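Local coordinates for protein transcriptional regulator, LysR family (Vibrio cholerae, PDB 3T1B) that activates virulence genes in response to oxygen and pH, probably by binding DNA through its N-terminal winged helix-turn-helix domain, at residues L3-L8 / I36-D41; S99-R104 / P237-R242; I153-G158 / M266-K271; V160-V165 / W257-R262. The protein carries 1 engineered substitution. All blocks are in the same frame, centred on the assembly; numbering follows the deposited sequence.

Contact 1: residues L3-L8 / I36-D41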
loop_
_atom_site.group_PDB
_atom_site.type_symbol
_atom_site.label_atom_id
_atom_site.label_comp_id
_atom_site.label_asym_id
_atom_site.label_seq_id
_atom_site.Cartn_x
_atom_site.Cartn_y
_atom_site.Cartn_z
ATOM N N LEU A 3 -1.690 -32.888 -9.687
ATOM C CA LEU A 3 -3.070 -32.996 -10.141
ATOM C C LEU A 3 -3.142 -33.286 -11.637
ATOM O O LEU A 3 -4.069 -33.946 -12.105
ATOM C CB LEU A 3 -3.856 -31.719 -9.819
ATOM C CG LEU A 3 -4.290 -31.482 -8.367
ATOM C CD1 LEU A 3 -4.959 -32.724 -7.801
ATOM C CD2 LEU A 3 -3.116 -31.070 -7.501
ATOM N N ASP A 4 -2.155 -32.796 -12.381
ATOM C CA ASP A 4 -2.135 -32.965 -13.832
ATOM C C ASP A 4 -1.792 -34.393 -14.248
ATOM O O ASP A 4 -2.253 -34.871 -15.283
ATOM C CB ASP A 4 -1.173 -31.966 -14.479
ATOM C CG ASP A 4 -1.680 -30.540 -14.403
ATOM O OD1 ASP A 4 -2.572 -30.181 -15.203
ATOM O OD2 ASP A 4 -1.190 -29.776 -13.544
ATOM N N ASP A 5 -0.978 -35.067 -13.442
ATOM C CA ASP A 5 -0.682 -36.476 -13.670
ATOM C C ASP A 5 -1.884 -37.319 -13.274
ATOM O O ASP A 5 -2.243 -38.274 -13.963
ATOM C CB ASP A 5 0.552 -36.907 -12.879
ATOM C CG ASP A 5 1.847 -36.403 -13.492
ATOM O OD1 ASP A 5 1.789 -35.529 -14.382
ATOM O OD2 ASP A 5 2.926 -36.882 -13.076
ATOM N N LEU A 6 -2.504 -36.958 -12.155
ATOM C CA LEU A 6 -3.722 -37.618 -11.712
ATOM C C LEU A 6 -4.813 -37.436 -12.761
ATOM O O LEU A 6 -5.570 -38.361 -13.055
ATOM C CB LEU A 6 -4.182 -37.056 -10.365
ATOM C CG LEU A 6 -5.466 -37.656 -9.786
ATOM C CD1 LEU A 6 -5.320 -39.156 -9.592
ATOM C CD2 LEU A 6 -5.830 -36.980 -8.476
ATOM N N ASN A 7 -4.883 -36.235 -13.326
ATOM C CA ASN A 7 -5.830 -35.950 -14.397
ATOM C C ASN A 7 -5.513 -36.756 -15.650
ATOM O O ASN A 7 -6.416 -37.223 -16.347
ATOM C CB ASN A 7 -5.851 -34.457 -14.723
ATOM C CG ASN A 7 -6.761 -34.129 -15.891
ATOM O OD1 ASN A 7 -7.984 -34.146 -15.761
ATOM N ND2 ASN A 7 -6.166 -33.828 -17.040
ATOM N N LEU A 8 -4.224 -36.916 -15.931
ATOM C CA LEU A 8 -3.785 -37.757 -17.038
ATOM C C LEU A 8 -4.192 -39.201 -16.784
ATOM O O LEU A 8 -4.607 -39.912 -17.700
ATOM C CB LEU A 8 -2.270 -37.671 -17.219
ATOM C CG LEU A 8 -1.710 -38.514 -18.365
ATOM C CD1 LEU A 8 -2.332 -38.101 -19.687
ATOM C CD2 LEU A 8 -0.195 -38.401 -18.425
ATOM N N ILE A 36 2.632 -41.490 -15.564
ATOM C CA ILE A 36 1.813 -42.373 -14.740
ATOM C C ILE A 36 2.677 -43.063 -13.690
ATOM O O ILE A 36 2.298 -43.155 -12.522
ATOM C CB ILE A 36 1.083 -43.433 -15.581
ATOM C CG1 ILE A 36 0.087 -42.766 -16.532
ATOM C CG2 ILE A 36 0.372 -44.432 -14.679
ATOM C CD1 ILE A 36 -0.894 -41.844 -15.842
ATOM N N GLN A 37 3.841 -43.544 -14.116
ATOM C CA GLN A 37 4.802 -44.148 -13.200
ATOM C C GLN A 37 5.286 -43.113 -12.191
ATOM O O GLN A 37 5.414 -43.403 -11.003
ATOM C CB GLN A 37 5.991 -44.723 -13.969
ATOM C CG GLN A 37 5.651 -45.916 -14.846
ATOM C CD GLN A 37 6.816 -46.354 -15.715
ATOM O OE1 GLN A 37 7.542 -45.524 -16.264
ATOM N NE2 GLN A 37 7.003 -47.665 -15.842
ATOM N N ALA A 38 5.554 -41.904 -12.675
ATOM C CA ALA A 38 5.989 -40.811 -11.814
ATOM C C ALA A 38 4.947 -40.531 -10.739
ATOM O O ALA A 38 5.286 -40.202 -9.601
ATOM C CB ALA A 38 6.257 -39.562 -12.635
ATOM N N LEU A 39 3.677 -40.662 -11.107
ATOM C CA LEU A 39 2.586 -40.487 -10.158
ATOM C C LEU A 39 2.599 -41.621 -9.140
ATOM O O LEU A 39 2.496 -41.392 -7.935
ATOM C CB LEU A 39 1.241 -40.450 -10.888
ATOM C CG LEU A 39 0.002 -40.253 -10.016
ATOM C CD1 LEU A 39 0.043 -38.898 -9.339
ATOM C CD2 LEU A 39 -1.264 -40.401 -10.838
ATOM N N GLU A 40 2.732 -42.846 -9.639
ATOM C CA GLU A 40 2.757 -44.026 -8.786
ATOM C C GLU A 40 3.924 -43.984 -7.801
ATOM O O GLU A 40 3.825 -44.496 -6.686
ATOM C CB GLU A 40 2.825 -45.296 -9.636
ATOM C CG GLU A 40 1.574 -45.561 -10.456
ATOM C CD GLU A 40 1.664 -46.848 -11.255
ATOM O OE1 GLU A 40 2.784 -47.209 -11.676
ATOM O OE2 GLU A 40 0.616 -47.503 -11.456
ATOM N N ASP A 41 5.025 -43.367 -8.216
ATOM C CA ASP A 41 6.211 -43.279 -7.371
ATOM C C ASP A 41 6.062 -42.235 -6.268
ATOM O O ASP A 41 6.704 -42.334 -5.221
ATOM C CB ASP A 41 7.459 -42.997 -8.210
ATOM C CG ASP A 41 7.896 -44.201 -9.024
ATOM O OD1 ASP A 41 7.580 -45.341 -8.620
ATOM O OD2 ASP A 41 8.559 -44.007 -10.066
#
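In the N-terminal winged helix-turn-helix domain of this LysR-type regulator, Leu-39 from helix 29-43 packs against Asp-5 and Leu-6 near the start of helix 3-15. Helix 29-43 is the position of the recognition helix in this family, so the contact joins the probable DNA-reading helix to the first helix of its domain. The two short helical segments run at an angle of 120° between their directions, and no hydrogen bond crosses between them. Leu-39 and Asp-5 carry most of the contact: with CG of Leu-39 opposite its own backbone N (chi1 -179°), the isobutyl group points at helix 3-15, one branch on the Asp-5 side chain and the other on the Leu-6 main chain. Its CD1 branch sits 4.1 Å from Asp-5 CB, while CD2 rests 3.8 Å from Leu-6 CA. OD2 of Asp-5 comes near Ala-38 CB, and its OD1 forms a salt bridge with Arg-35, also on helix 29-43. Leu-3 packs on Leu-75 and Leu-6 on Thr-79 of the second subunit. Toward the start of segment 36-41 the pairing is purely aliphatic: Ile-36 leaves its helix pointing away, but its CD1 still comes within 4.3 Å of Leu-8 CG.

Contact 2: residues S99-R104 / P237-R242. Engineered in segment 99-104: Glu-100 (natural residue Asn).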
loop_
_atom_site.group_PDB
_atom_site.type_symbol
_atom_site.label_atom_id
_atom_site.label_comp_id
_atom_site.label_asym_id
_atom_site.label_seq_id
_atom_site.Cartn_x
_atom_site.Cartn_y
_atom_site.Cartn_z
ATOM N N SER A 99 -9.829 15.205 -15.504
ATOM C CA SER A 99 -11.034 15.987 -15.235
ATOM C C SER A 99 -11.467 16.876 -16.401
ATOM O O SER A 99 -12.574 16.737 -16.919
ATOM C CB SER A 99 -10.840 16.849 -13.982
ATOM O OG SER A 99 -10.698 16.044 -12.821
ATOM N N GLU A 100 -10.590 17.789 -16.810
ATOM C CA GLU A 100 -10.961 18.841 -17.754
ATOM C C GLU A 100 -10.881 18.430 -19.224
ATOM O O GLU A 100 -11.623 18.949 -20.058
ATOM C CB GLU A 100 -10.086 20.074 -17.531
ATOM C CG GLU A 100 -9.814 20.389 -16.072
ATOM C CD GLU A 100 -11.072 20.737 -15.300
ATOM O OE1 GLU A 100 -11.845 21.597 -15.772
ATOM O OE2 GLU A 100 -11.285 20.152 -14.217
ATOM N N LEU A 101 -9.980 17.505 -19.540
ATOM C CA LEU A 101 -9.643 17.226 -20.933
ATOM C C LEU A 101 -10.482 16.139 -21.608
ATOM O O LEU A 101 -10.555 16.088 -22.836
ATOM C CB LEU A 101 -8.154 16.889 -21.058
ATOM C CG LEU A 101 -7.203 17.961 -20.515
ATOM C CD1 LEU A 101 -5.755 17.576 -20.761
ATOM C CD2 LEU A 101 -7.516 19.313 -21.140
ATOM N N THR A 102 -11.118 15.280 -20.820
ATOM C CA THR A 102 -11.858 14.154 -21.384
ATOM C C THR A 102 -12.971 14.591 -22.331
ATOM O O THR A 102 -13.127 14.033 -23.415
ATOM C CB THR A 102 -12.464 13.265 -20.286
ATOM O OG1 THR A 102 -11.437 12.874 -19.368
ATOM C CG2 THR A 102 -13.095 12.021 -20.901
ATOM N N LYS A 103 -13.744 15.587 -21.914
ATOM C CA LYS A 103 -14.842 16.093 -22.724
ATOM C C LYS A 103 -14.366 16.553 -24.100
ATOM O O LYS A 103 -15.001 16.268 -25.117
ATOM C CB LYS A 103 -15.537 17.252 -22.009
ATOM C CG LYS A 103 -16.671 17.887 -22.797
ATOM C CD LYS A 103 -17.807 16.902 -23.035
ATOM C CE LYS A 103 -19.023 17.593 -23.637
ATOM N NZ LYS A 103 -18.765 18.109 -25.011
ATOM N N ARG A 104 -13.242 17.261 -24.123
ATOM C CA ARG A 104 -12.735 17.863 -25.349
ATOM C C ARG A 104 -12.011 16.859 -26.240
ATOM O O ARG A 104 -12.228 16.818 -27.451
ATOM C CB ARG A 104 -11.781 19.012 -25.016
ATOM C CG ARG A 104 -12.146 19.772 -23.754
ATOM C CD ARG A 104 -13.444 20.558 -23.916
ATOM N NE ARG A 104 -13.289 21.733 -24.776
ATOM C CZ ARG A 104 -14.165 22.731 -24.822
ATOM N NH1 ARG A 104 -15.256 22.692 -24.064
ATOM N NH2 ARG A 104 -13.952 23.762 -25.624
ATOM N N PRO A 237 -5.091 25.094 -21.272
ATOM C CA PRO A 237 -4.874 24.256 -22.455
ATOM C C PRO A 237 -5.539 24.883 -23.672
ATOM O O PRO A 237 -6.649 25.401 -23.562
ATOM C CB PRO A 237 -5.579 22.952 -22.085
ATOM C CG PRO A 237 -5.489 22.895 -20.600
ATOM C CD PRO A 237 -5.608 24.317 -20.130
ATOM N N ASP A 238 -4.860 24.841 -24.812
ATOM C CA ASP A 238 -5.399 25.402 -26.041
ATOM C C ASP A 238 -6.665 24.679 -26.496
ATOM O O ASP A 238 -7.548 25.282 -27.110
ATOM C CB ASP A 238 -4.351 25.368 -27.153
ATOM C CG ASP A 238 -3.696 24.009 -27.300
ATOM O OD1 ASP A 238 -4.230 23.016 -26.758
ATOM O OD2 ASP A 238 -2.636 23.932 -27.958
ATOM N N VAL A 239 -6.752 23.388 -26.184
ATOM C CA VAL A 239 -7.890 22.574 -26.595
ATOM C C VAL A 239 -9.172 23.019 -25.891
ATOM O O VAL A 239 -10.276 22.767 -26.372
ATOM C CB VAL A 239 -7.642 21.072 -26.328
ATOM C CG1 VAL A 239 -7.813 20.760 -24.851
ATOM C CG2 VAL A 239 -8.586 20.223 -27.160
ATOM N N MET A 240 -9.016 23.685 -24.751
ATOM C CA MET A 240 -10.154 24.212 -24.009
ATOM C C MET A 240 -10.455 25.653 -24.409
ATOM O O MET A 240 -11.396 26.259 -23.899
ATOM C CB MET A 240 -9.890 24.153 -22.503
ATOM C CG MET A 240 -10.012 22.765 -21.892
ATOM S SD MET A 240 -9.531 22.722 -20.151
ATOM C CE MET A 240 -10.613 23.967 -19.442
ATOM N N LEU A 241 -9.658 26.195 -25.324
ATOM C CA LEU A 241 -9.743 27.611 -25.673
ATOM C C LEU A 241 -10.068 27.871 -27.147
ATOM O O LEU A 241 -10.856 28.760 -27.463
ATOM C CB LEU A 241 -8.448 28.326 -25.293
ATOM C CG LEU A 241 -8.066 28.324 -23.818
ATOM C CD1 LEU A 241 -6.697 28.954 -23.611
ATOM C CD2 LEU A 241 -9.122 29.030 -22.974
ATOM N N ARG A 242 -9.437 27.108 -28.036
ATOM C CA ARG A 242 -9.547 27.320 -29.483
ATOM C C ARG A 242 -10.869 27.936 -29.954
ATOM O O ARG A 242 -10.872 28.976 -30.611
ATOM C CB ARG A 242 -9.279 26.014 -30.242
ATOM C CG ARG A 242 -7.879 25.899 -30.831
ATOM C CD ARG A 242 -7.802 26.495 -32.233
ATOM N NE ARG A 242 -7.781 27.955 -32.230
ATOM C CZ ARG A 242 -6.674 28.686 -32.330
ATOM N NH1 ARG A 242 -5.495 28.088 -32.440
ATOM N NH2 ARG A 242 -6.746 30.013 -32.322
#
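In the periplasmic-binding-protein-like effector domain, Leu-101 and Met-240 bring the chain leading into helix 102-116 against the loop after strand 233-237. The close-packed part is apolar. Leu-101 CD2 is its hub, lying 4.0 Å from Val-239 CG1, 4.1 Å from Met-240 SD and 4.2 Å from Pro-237 CG. The Met-240 thioether crosses the leucine at about a right angle, and its sulfur, SD, also approaches Glu-100 CB at 3.8 Å. Glu-100 is an engineered residue, asparagine in the natural protein; the aliphatic start of its side chain joins this packing. Its chain, bent at chi2, places OE1 where it accepts a hydrogen bond from Asn-221 N. Around this core, Met-240 and Pro-237 touch Leu-220, and Leu-101 touches Ile-264.

On the more solvent-accessible side, Arg-104 is loosely held: its stem packs, but its guanidinium makes no hydrogen bond across the contact. Its CB lies against Val-239 CG2 at 4.0 Å and its CG meets Met-240 CG at 4.1 Å, the two side chains crossing at about a right angle, so the aliphatic stem flanks the 3-10 turn 238-240. Bends at chi2 and chi3 then carry the guanidinium past the carbonyls of Val-239 and Met-240; its NH2 forms a salt bridge with Glu-243. Val-239 O sits near the guanidinium plane, at the edge, 3.6 Å from Arg-104 NE.

Contact 3: residues I153-G158 / M266-K271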
loop_
_atom_site.group_PDB
_atom_site.type_symbol
_atom_site.label_atom_id
_atom_site.label_comp_id
_atom_site.label_asym_id
_atom_site.label_seq_id
_atom_site.Cartn_x
_atom_site.Cartn_y
_atom_site.Cartn_z
ATOM N N ILE A 153 1.633 -0.747 -19.436
ATOM C CA ILE A 153 2.125 -0.315 -20.735
ATOM C C ILE A 153 1.590 1.084 -21.009
ATOM O O ILE A 153 0.388 1.328 -20.900
ATOM C CB ILE A 153 1.670 -1.260 -21.862
ATOM C CG1 ILE A 153 2.236 -2.662 -21.647
ATOM C CG2 ILE A 153 2.100 -0.715 -23.218
ATOM C CD1 ILE A 153 3.750 -2.717 -21.669
ATOM N N ALA A 154 2.485 2.003 -21.353
ATOM C CA ALA A 154 2.101 3.392 -21.577
ATOM C C ALA A 154 2.069 3.744 -23.061
ATOM O O ALA A 154 2.899 3.272 -23.838
ATOM C CB ALA A 154 3.042 4.327 -20.830
ATOM N N ARG A 155 1.109 4.577 -23.446
ATOM C CA ARG A 155 1.003 5.021 -24.831
ATOM C C ARG A 155 0.516 6.465 -24.932
ATOM O O ARG A 155 -0.572 6.803 -24.464
ATOM C CB ARG A 155 0.093 4.090 -25.638
ATOM C CG ARG A 155 0.275 4.216 -27.141
ATOM C CD ARG A 155 -0.423 3.094 -27.885
ATOM N NE ARG A 155 0.154 2.896 -29.212
ATOM C CZ ARG A 155 -0.228 3.554 -30.302
ATOM N NH1 ARG A 155 -1.197 4.457 -30.228
ATOM N NH2 ARG A 155 0.360 3.306 -31.464
ATOM N N LYS A 156 1.335 7.312 -25.546
ATOM C CA LYS A 156 0.991 8.714 -25.737
ATOM C C LYS A 156 -0.053 8.843 -26.836
ATOM O O LYS A 156 0.186 8.445 -27.976
ATOM C CB LYS A 156 2.240 9.520 -26.100
ATOM C CG LYS A 156 2.006 11.012 -26.287
ATOM C CD LYS A 156 3.267 11.706 -26.788
ATOM C CE LYS A 156 3.025 13.186 -27.045
ATOM N NZ LYS A 156 4.202 13.841 -27.684
ATOM N N ILE A 157 -1.213 9.396 -26.491
ATOM C CA ILE A 157 -2.307 9.551 -27.447
ATOM C C ILE A 157 -2.479 10.997 -27.915
ATOM O O ILE A 157 -3.214 11.270 -28.865
ATOM C CB ILE A 157 -3.639 9.045 -26.864
ATOM C CG1 ILE A 157 -3.890 9.671 -25.492
ATOM C CG2 ILE A 157 -3.627 7.535 -26.753
ATOM C CD1 ILE A 157 -5.251 9.358 -24.917
ATOM N N GLY A 158 -1.799 11.921 -27.244
ATOM C CA GLY A 158 -1.869 13.325 -27.600
ATOM C C GLY A 158 -1.148 14.210 -26.601
ATOM O O GLY A 158 -0.479 13.719 -25.691
ATOM N N MET A 266 -2.095 6.852 -22.339
ATOM C CA MET A 266 -3.056 5.786 -22.094
ATOM C C MET A 266 -2.339 4.606 -21.451
ATOM O O MET A 266 -1.406 4.047 -22.028
ATOM C CB MET A 266 -3.735 5.346 -23.391
ATOM C CG MET A 266 -4.636 4.132 -23.223
ATOM S SD MET A 266 -5.335 3.569 -24.782
ATOM C CE MET A 266 -3.841 3.329 -25.739
ATOM N N LEU A 267 -2.775 4.234 -20.253
ATOM C CA LEU A 267 -2.102 3.189 -19.491
ATOM C C LEU A 267 -2.945 1.924 -19.383
ATOM O O LEU A 267 -4.146 1.985 -19.117
ATOM C CB LEU A 267 -1.736 3.702 -18.095
ATOM C CG LEU A 267 -0.438 4.503 -17.937
ATOM C CD1 LEU A 267 -0.034 5.205 -19.223
ATOM C CD2 LEU A 267 -0.582 5.501 -16.803
ATOM N N TYR A 268 -2.303 0.780 -19.598
ATOM C CA TYR A 268 -2.953 -0.519 -19.474
ATOM C C TYR A 268 -1.907 -1.587 -19.157
ATOM O O TYR A 268 -0.710 -1.353 -19.317
ATOM C CB TYR A 268 -3.726 -0.865 -20.750
ATOM C CG TYR A 268 -2.899 -0.810 -22.016
ATOM C CD1 TYR A 268 -2.306 -1.953 -22.532
ATOM C CD2 TYR A 268 -2.718 0.387 -22.698
ATOM C CE1 TYR A 268 -1.552 -1.908 -23.687
ATOM C CE2 TYR A 268 -1.964 0.442 -23.856
ATOM C CZ TYR A 268 -1.383 -0.708 -24.344
ATOM O OH TYR A 268 -0.631 -0.666 -25.495
ATOM N N ASN A 269 -2.360 -2.752 -18.703
ATOM C CA ASN A 269 -1.457 -3.812 -18.256
ATOM C C ASN A 269 -0.718 -4.532 -19.388
ATOM O O ASN A 269 0.476 -4.316 -19.599
ATOM C CB ASN A 269 -2.210 -4.826 -17.389
ATOM C CG ASN A 269 -1.755 -4.811 -15.945
ATOM O OD1 ASN A 269 -0.782 -5.472 -15.581
ATOM N ND2 ASN A 269 -2.459 -4.056 -15.112
ATOM N N HIS A 270 -1.428 -5.398 -20.105
ATOM C CA HIS A 270 -0.843 -6.137 -21.221
ATOM C C HIS A 270 -1.942 -6.671 -22.126
ATOM O O HIS A 270 -2.722 -7.532 -21.720
ATOM C CB HIS A 270 0.013 -7.293 -20.705
ATOM C CG HIS A 270 0.777 -8.009 -21.777
ATOM N ND1 HIS A 270 1.532 -7.348 -22.721
ATOM C CD2 HIS A 270 0.914 -9.330 -22.043
ATOM C CE1 HIS A 270 2.096 -8.230 -23.528
ATOM N NE2 HIS A 270 1.738 -9.440 -23.137
ATOM N N LYS A 271 -1.994 -6.165 -23.356
ATOM C CA LYS A 271 -3.080 -6.487 -24.283
ATOM C C LYS A 271 -3.358 -7.991 -24.374
ATOM O O LYS A 271 -4.504 -8.410 -24.538
ATOM C CB LYS A 271 -2.784 -5.922 -25.676
ATOM C CG LYS A 271 -4.022 -5.471 -26.440
ATOM C CD LYS A 271 -3.824 -5.599 -27.944
ATOM C CE LYS A 271 -2.603 -4.828 -28.428
ATOM N NZ LYS A 271 -2.333 -5.095 -29.870
#
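Ile-153 and Tyr-268 form a hydrogen-bonded pair of the antiparallel sheet, with both side chains on the same face. From the backbone, Ile-153 CB rises over the tyrosine ring in a CH-pi contact, 4.1 Å from the ring centroid and 23° off its normal. The CG2 branch, opposite the backbone N, continues across the ring to its phenolic end, 3.7 Å from Tyr-268 CZ and 3.6 Å from Tyr-268 OH. The other branch, beside the backbone N, leads toward Asn-269: CG1 lies 3.2 Å from Asn-269 O, and CD1 stays beside the same carbonyl at 4.2 Å. The main chain fixes the register, with Tyr-268 N giving a bond of 3.0 Å to Ile-153 O. Arg-155 and Met-266 repeat the pairing two residues on, lying side by side, with Met-266 CE 4.0 Å from Arg-155 CB. The reverse face carries Ala-154, whose CB meets Leu-267 CD1 at 3.6 Å. Beyond, Ile-157 and Gly-158 both face Ile-264 in a classic beta bulge. Helix 276-286 covers the tyrosine and methionine face through Ile-282 and Val-285, and strand 140-144 flanks strand 258-268, contributing Phe-142 and Val-140 against Met-266.

Contact 4: residues V160-V165 / W257-R262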
loop_
_atom_site.group_PDB
_atom_site.type_symbol
_atom_site.label_atom_id
_atom_site.label_comp_id
_atom_site.label_asym_id
_atom_site.label_seq_id
_atom_site.Cartn_x
_atom_site.Cartn_y
_atom_site.Cartn_z
ATOM N N VAL A 160 -1.125 18.662 -24.904
ATOM C CA VAL A 160 -1.793 19.953 -24.798
ATOM C C VAL A 160 -0.800 21.089 -24.598
ATOM O O VAL A 160 0.132 20.982 -23.802
ATOM C CB VAL A 160 -2.807 19.972 -23.637
ATOM C CG1 VAL A 160 -3.948 19.017 -23.918
ATOM C CG2 VAL A 160 -2.120 19.625 -22.322
ATOM N N LYS A 161 -1.002 22.176 -25.333
ATOM C CA LYS A 161 -0.230 23.393 -25.121
ATOM C C LYS A 161 -1.025 24.373 -24.263
ATOM O O LYS A 161 -2.152 24.733 -24.601
ATOM C CB LYS A 161 0.125 24.052 -26.455
ATOM C CG LYS A 161 1.527 23.754 -26.958
ATOM C CD LYS A 161 1.719 22.282 -27.277
ATOM C CE LYS A 161 3.040 22.057 -27.995
ATOM N NZ LYS A 161 3.139 22.840 -29.260
ATOM N N ASP A 162 -0.437 24.793 -23.150
ATOM C CA ASP A 162 -1.075 25.765 -22.276
ATOM C C ASP A 162 -0.723 27.168 -22.744
ATOM O O ASP A 162 0.451 27.530 -22.807
ATOM C CB ASP A 162 -0.627 25.563 -20.831
ATOM C CG ASP A 162 -0.922 24.164 -20.319
ATOM O OD1 ASP A 162 -2.042 23.662 -20.556
ATOM O OD2 ASP A 162 -0.028 23.563 -19.682
ATOM N N ILE A 163 -1.741 27.954 -23.080
ATOM C CA ILE A 163 -1.522 29.312 -23.559
ATOM C C ILE A 163 -2.163 30.354 -22.646
ATOM O O ILE A 163 -2.950 30.027 -21.756
ATOM C CB ILE A 163 -2.048 29.496 -24.990
ATOM C CG1 ILE A 163 -3.543 29.183 -25.048
ATOM C CG2 ILE A 163 -1.282 28.608 -25.955
ATOM C CD1 ILE A 163 -4.178 29.485 -26.388
ATOM N N LEU A 164 -1.808 31.613 -22.878
ATOM C CA LEU A 164 -2.308 32.725 -22.081
ATOM C C LEU A 164 -3.399 33.463 -22.849
ATOM O O LEU A 164 -3.216 33.808 -24.014
ATOM C CB LEU A 164 -1.167 33.683 -21.742
ATOM C CG LEU A 164 0.023 33.083 -20.990
ATOM C CD1 LEU A 164 1.291 33.881 -21.246
ATOM C CD2 LEU A 164 -0.265 32.976 -19.497
ATOM N N VAL A 165 -4.532 33.699 -22.196
ATOM C CA VAL A 165 -5.650 34.366 -22.849
ATOM C C VAL A 165 -6.350 35.389 -21.960
ATOM O O VAL A 165 -6.288 35.325 -20.731
ATOM C CB VAL A 165 -6.701 33.360 -23.357
ATOM C CG1 VAL A 165 -6.183 32.626 -24.581
ATOM C CG2 VAL A 165 -7.077 32.390 -22.249
ATOM N N TRP A 257 5.704 33.352 -25.345
ATOM C CA TRP A 257 6.036 32.717 -24.076
ATOM C C TRP A 257 5.327 31.373 -23.929
ATOM O O TRP A 257 4.154 31.308 -23.558
ATOM C CB TRP A 257 5.685 33.642 -22.910
ATOM C CG TRP A 257 6.540 34.868 -22.861
ATOM C CD1 TRP A 257 6.268 36.083 -23.416
ATOM C CD2 TRP A 257 7.817 34.992 -22.229
ATOM N NE1 TRP A 257 7.295 36.962 -23.163
ATOM C CE2 TRP A 257 8.261 36.315 -22.435
ATOM C CE3 TRP A 257 8.630 34.112 -21.508
ATOM C CZ2 TRP A 257 9.479 36.779 -21.944
ATOM C CZ3 TRP A 257 9.839 34.574 -21.024
ATOM C CH2 TRP A 257 10.251 35.895 -21.243
ATOM N N SER A 258 6.053 30.298 -24.217
ATOM C CA SER A 258 5.461 28.967 -24.219
ATOM C C SER A 258 5.553 28.287 -22.859
ATOM O O SER A 258 6.504 28.495 -22.107
ATOM C CB SER A 258 6.133 28.088 -25.272
ATOM O OG SER A 258 7.419 27.675 -24.840
ATOM N N SER A 259 4.556 27.465 -22.556
ATOM C CA SER A 259 4.578 26.664 -21.343
ATOM C C SER A 259 4.973 25.232 -21.699
ATOM O O SER A 259 4.709 24.772 -22.808
ATOM C CB SER A 259 3.213 26.693 -20.656
ATOM O OG SER A 259 3.263 26.037 -19.400
ATOM N N ASN A 260 5.620 24.536 -20.770
ATOM C CA ASN A 260 6.007 23.152 -21.012
ATOM C C ASN A 260 4.800 22.319 -21.425
ATOM O O ASN A 260 3.858 22.162 -20.649
ATOM C CB ASN A 260 6.661 22.547 -19.769
ATOM C CG ASN A 260 7.182 21.140 -20.010
ATOM O OD1 ASN A 260 8.310 20.953 -20.473
ATOM N ND2 ASN A 260 6.359 20.141 -19.701
ATOM N N PRO A 261 4.821 21.788 -22.658
ATOM C CA PRO A 261 3.711 20.967 -23.159
ATOM C C PRO A 261 3.532 19.695 -22.332
ATOM O O PRO A 261 4.507 19.151 -21.815
ATOM C CB PRO A 261 4.141 20.630 -24.591
ATOM C CG PRO A 261 5.625 20.753 -24.579
ATOM C CD PRO A 261 5.935 21.861 -23.619
ATOM N N ARG A 262 2.292 19.235 -22.205
ATOM C CA ARG A 262 1.986 18.076 -21.373
ATOM C C ARG A 262 1.358 16.947 -22.188
ATOM O O ARG A 262 0.355 17.145 -22.877
ATOM C CB ARG A 262 1.072 18.483 -20.215
ATOM C CG ARG A 262 1.633 19.621 -19.375
ATOM C CD ARG A 262 0.732 19.954 -18.198
ATOM N NE ARG A 262 -0.485 20.645 -18.602
ATOM C CZ ARG A 262 -1.683 20.422 -18.074
ATOM N NH1 ARG A 262 -1.827 19.512 -17.119
ATOM N NH2 ARG A 262 -2.738 21.105 -18.502
HETATM O O HOH W 1 3.026 22.986 -18.366
#
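Asp-162 OD2 takes two donors: Arg-262 NE donates to it at 3.1 Å, and a water gives it a weak bond. The arginine bond uses the lone pair of OD2 on the side of the other carboxylate oxygen. The NE and NH2 edge meets the carboxylate, but with a twist: OD2 lies 26° out of the guanidinium plane and the two planes are 37° apart. A second, weak bond runs from Arg-262 NH2 to Asp-162 OD1 at 3.4 Å; OD1 lies in the guanidinium plane, at its edge. A bend at chi3 (-73°) of the arginine turns NE toward Asp-162 OD2.

The water ties the carboxylate to two further residues of the same segment as the arginine, donating to Asn-260 O at 2.6 Å and bonding Ser-259 OG at 3.2 Å. Ser-259 CB meanwhile packs against Asp-162 CB at 4.0 Å. Beside the salt bridge, the backbones close an antiparallel hydrogen-bonded pair, with Val-160 N to Arg-262 O at 2.9 Å and the reciprocal bond from Arg-262 N to Val-160 O. Lys-161 lays its aliphatic chain alongside Pro-261, with Lys-161 CE 3.9 Å from Pro-261 CB. Pro-237, from strand 233-237, touches both Asp-162 and Arg-262. Two long antiparallel strands passing together from one half of the domain to the other are characteristic of the hinge in LysR effector domains, built on the periplasmic-binding-protein fold.

Contact 1 comes first along the chain, alone in the DNA-binding domain, with its centre about 62 Å from that of contact 2 and about 66 Å from that of contact 4. The other three lie in the effector domain and are interwoven. Contacts 3 and 4 share strands 153-166 and 258-268, their centres about 24 Å apart, with contact 4 nested inside the loop closed by contact 3. Contact 2 alternates with both in sequence; it touches contact 4, with Asp-238 N probably bonded to Lys-161 O, and its nearest atoms lie about 8 Å from those of contact 3. Contacts 1 and 3 both reach the second subunit, which therefore lies beside both domains of the chain.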